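Local coordinates for activator of Hsp90 ATPase homologue 1/2-like C-terminal domain-containing protein (PDB 2NN5) that is of unknown function but binds magnesium and belongs to the AHA1 family, whose namesake activates the Hsp90 ATPase, at residues Q34-G39 with E177-L182. Numbering follows the deposited sequence.
Sequences QTIYFG and EKLTNL
Strand residues 35-39 and helix residues 177-182 approach closest at Ile36 and Leu179, whose CA atoms lie 8.1 Å apart, a spacing that leaves the contact wholly to side chains. Ile36 carries the strand's side of it, its CB directed at the helix and both of its branches in use. CG2 sits anti to the backbone N and CG1 anti to the carbonyl carbon (chi1 -73°), while an extended chi2 of 173° pushes CD1 out to the helix surface. There Ile36 CD1 meets Leu179 CD1 at 3.7 Å, and Ile36 CG2 lies 4.0 Å from Leu179 CD2. The two side chains cross at a slant. Leu179 does not point its CB straight at the strand; its forked end bends inward to make the contact. One helical turn later Leu182 does face the strand and adds a looser touch, Leu182 CD1 to Ile36 CG1 at 4.4 Å. Ile36 thus faces two leucines spaced i, i+3 on helix 168-182, and the closer contact is with Leu179. Leu31 and Arg138 touch Ile36, while Phe29 and His139 touch Leu179. The C-terminal helix is in this way packed against the start of strand 35-44, beside an antiparallel sheet consistent with the SRPBCC (helix-grip) fold of the AHA1 family, away from the magnesium site. With just 127 Å² buried and aliphatic carbons alone in touch, cohesion here comes from dispersion and the exclusion of water, without a directional polar bond between the two segments.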
loop_
_atom_site.group_PDB
_atom_site.type_symbol
_atom_site.label_atom_id
_atom_site.label_comp_id
_atom_site.label_asym_id
_atom_site.label_seq_id
_atom_site.Cartn_x
_atom_site.Cartn_y
_atom_site.Cartn_z
ATOM N N GLN A 34 4.440 -3.239 21.386
ATOM C CA GLN A 34 4.108 -4.406 20.563
ATOM C C GLN A 34 3.512 -4.129 19.172
ATOM O O GLN A 34 3.394 -5.056 18.374
ATOM C CB GLN A 34 3.218 -5.394 21.321
ATOM C CG GLN A 34 3.818 -5.826 22.675
ATOM C CD GLN A 34 3.075 -7.003 23.274
ATOM O OE1 GLN A 34 1.839 -7.009 23.335
ATOM N NE2 GLN A 34 3.826 -8.006 23.729
ATOM N N THR A 35 3.191 -2.853 18.892
ATOM C CA THR A 35 2.644 -2.458 17.592
ATOM C C THR A 35 3.787 -2.050 16.648
ATOM O O THR A 35 4.693 -1.298 17.018
ATOM C CB THR A 35 1.683 -1.269 17.724
ATOM O OG1 THR A 35 0.597 -1.684 18.538
ATOM C CG2 THR A 35 1.094 -0.872 16.326
ATOM N N ILE A 36 3.734 -2.573 15.430
ATOM C CA ILE A 36 4.742 -2.234 14.408
ATOM C C ILE A 36 4.163 -1.146 13.523
ATOM O O ILE A 36 2.982 -1.215 13.125
ATOM C CB ILE A 36 5.114 -3.474 13.607
ATOM C CG1 ILE A 36 5.978 -4.380 14.501
ATOM C CG2 ILE A 36 5.924 -3.103 12.351
ATOM C CD1 ILE A 36 6.294 -5.707 13.952
ATOM N N TYR A 37 4.952 -0.107 13.257
ATOM C CA TYR A 37 4.600 0.939 12.295
ATOM C C TYR A 37 5.526 0.835 11.092
ATOM O O TYR A 37 6.753 0.704 11.247
ATOM C CB TYR A 37 4.724 2.326 12.931
ATOM C CG TYR A 37 3.767 2.513 14.111
ATOM C CD1 TYR A 37 4.136 2.134 15.419
ATOM C CD2 TYR A 37 2.465 3.011 13.904
ATOM C CE1 TYR A 37 3.244 2.273 16.486
ATOM C CE2 TYR A 37 1.572 3.162 14.952
ATOM C CZ TYR A 37 1.963 2.782 16.243
ATOM O OH TYR A 37 1.056 2.975 17.258
ATOM N N PHE A 38 4.950 0.910 9.907
ATOM C CA PHE A 38 5.716 0.784 8.679
ATOM C C PHE A 38 5.406 1.996 7.813
ATOM O O PHE A 38 4.239 2.429 7.734
ATOM C CB PHE A 38 5.251 -0.496 7.960
ATOM C CG PHE A 38 5.737 -0.600 6.497
ATOM C CD1 PHE A 38 7.108 -0.659 6.195
ATOM C CD2 PHE A 38 4.823 -0.694 5.456
ATOM C CE1 PHE A 38 7.551 -0.789 4.881
ATOM C CE2 PHE A 38 5.257 -0.803 4.084
ATOM C CZ PHE A 38 6.614 -0.851 3.822
ATOM N N GLY A 39 6.427 2.523 7.156
ATOM C CA GLY A 39 6.253 3.637 6.208
ATOM C C GLY A 39 7.077 3.344 4.979
ATOM O O GLY A 39 8.156 2.717 5.046
ATOM N N GLU A 177 13.362 -10.103 8.340
ATOM C CA GLU A 177 14.617 -9.672 8.986
ATOM C C GLU A 177 14.489 -8.220 9.491
ATOM O O GLU A 177 15.007 -7.864 10.574
ATOM C CB GLU A 177 15.799 -9.778 7.999
ATOM C CG GLU A 177 16.122 -11.181 7.625
ATOM C CD GLU A 177 17.047 -11.250 6.398
ATOM O OE1 GLU A 177 17.198 -10.239 5.617
ATOM O OE2 GLU A 177 17.625 -12.334 6.218
ATOM N N LYS A 178 13.787 -7.368 8.722
ATOM C CA LYS A 178 13.595 -5.973 9.189
ATOM C C LYS A 178 12.823 -5.973 10.522
ATOM O O LYS A 178 13.175 -5.224 11.423
ATOM C CB LYS A 178 12.805 -5.152 8.147
ATOM C CG LYS A 178 13.653 -4.772 6.946
ATOM C CD LYS A 178 14.643 -3.622 7.326
ATOM C CE LYS A 178 15.290 -3.068 6.064
ATOM N NZ LYS A 178 16.170 -1.887 6.364
ATOM N N LEU A 179 11.743 -6.766 10.611
ATOM C CA LEU A 179 10.923 -6.734 11.834
ATOM C C LEU A 179 11.635 -7.401 13.019
ATOM O O LEU A 179 11.506 -6.971 14.163
ATOM C CB LEU A 179 9.557 -7.385 11.574
ATOM C CG LEU A 179 8.655 -6.768 10.526
ATOM C CD1 LEU A 179 7.200 -7.207 10.689
ATOM C CD2 LEU A 179 8.771 -5.271 10.555
ATOM N N THR A 180 12.357 -8.463 12.729
ATOM C CA THR A 180 13.054 -9.182 13.750
ATOM C C THR A 180 14.104 -8.240 14.390
ATOM O O THR A 180 14.370 -8.272 15.606
ATOM C CB THR A 180 13.580 -10.410 13.009
ATOM O OG1 THR A 180 12.665 -11.500 13.193
ATOM C CG2 THR A 180 14.966 -10.759 13.342
ATOM N N ASN A 181 14.697 -7.393 13.562
ATOM C CA ASN A 181 15.674 -6.459 14.080
ATOM C C ASN A 181 15.088 -5.451 15.064
ATOM O O ASN A 181 15.813 -4.889 15.915
ATOM C CB ASN A 181 16.366 -5.758 12.925
ATOM C CG ASN A 181 17.733 -5.271 13.308
ATOM O OD1 ASN A 181 17.905 -4.103 13.530
ATOM N ND2 ASN A 181 18.695 -6.179 13.435
ATOM N N LEU A 182 13.766 -5.216 15.002
ATOM C CA LEU A 182 13.109 -4.266 15.934
ATOM C C LEU A 182 12.976 -4.825 17.336
ATOM O O LEU A 182 12.768 -4.077 18.300
ATOM C CB LEU A 182 11.675 -3.958 15.464
ATOM C CG LEU A 182 11.572 -3.163 14.164
ATOM C CD1 LEU A 182 10.090 -3.066 13.782
ATOM C CD2 LEU A 182 12.097 -1.757 14.370
#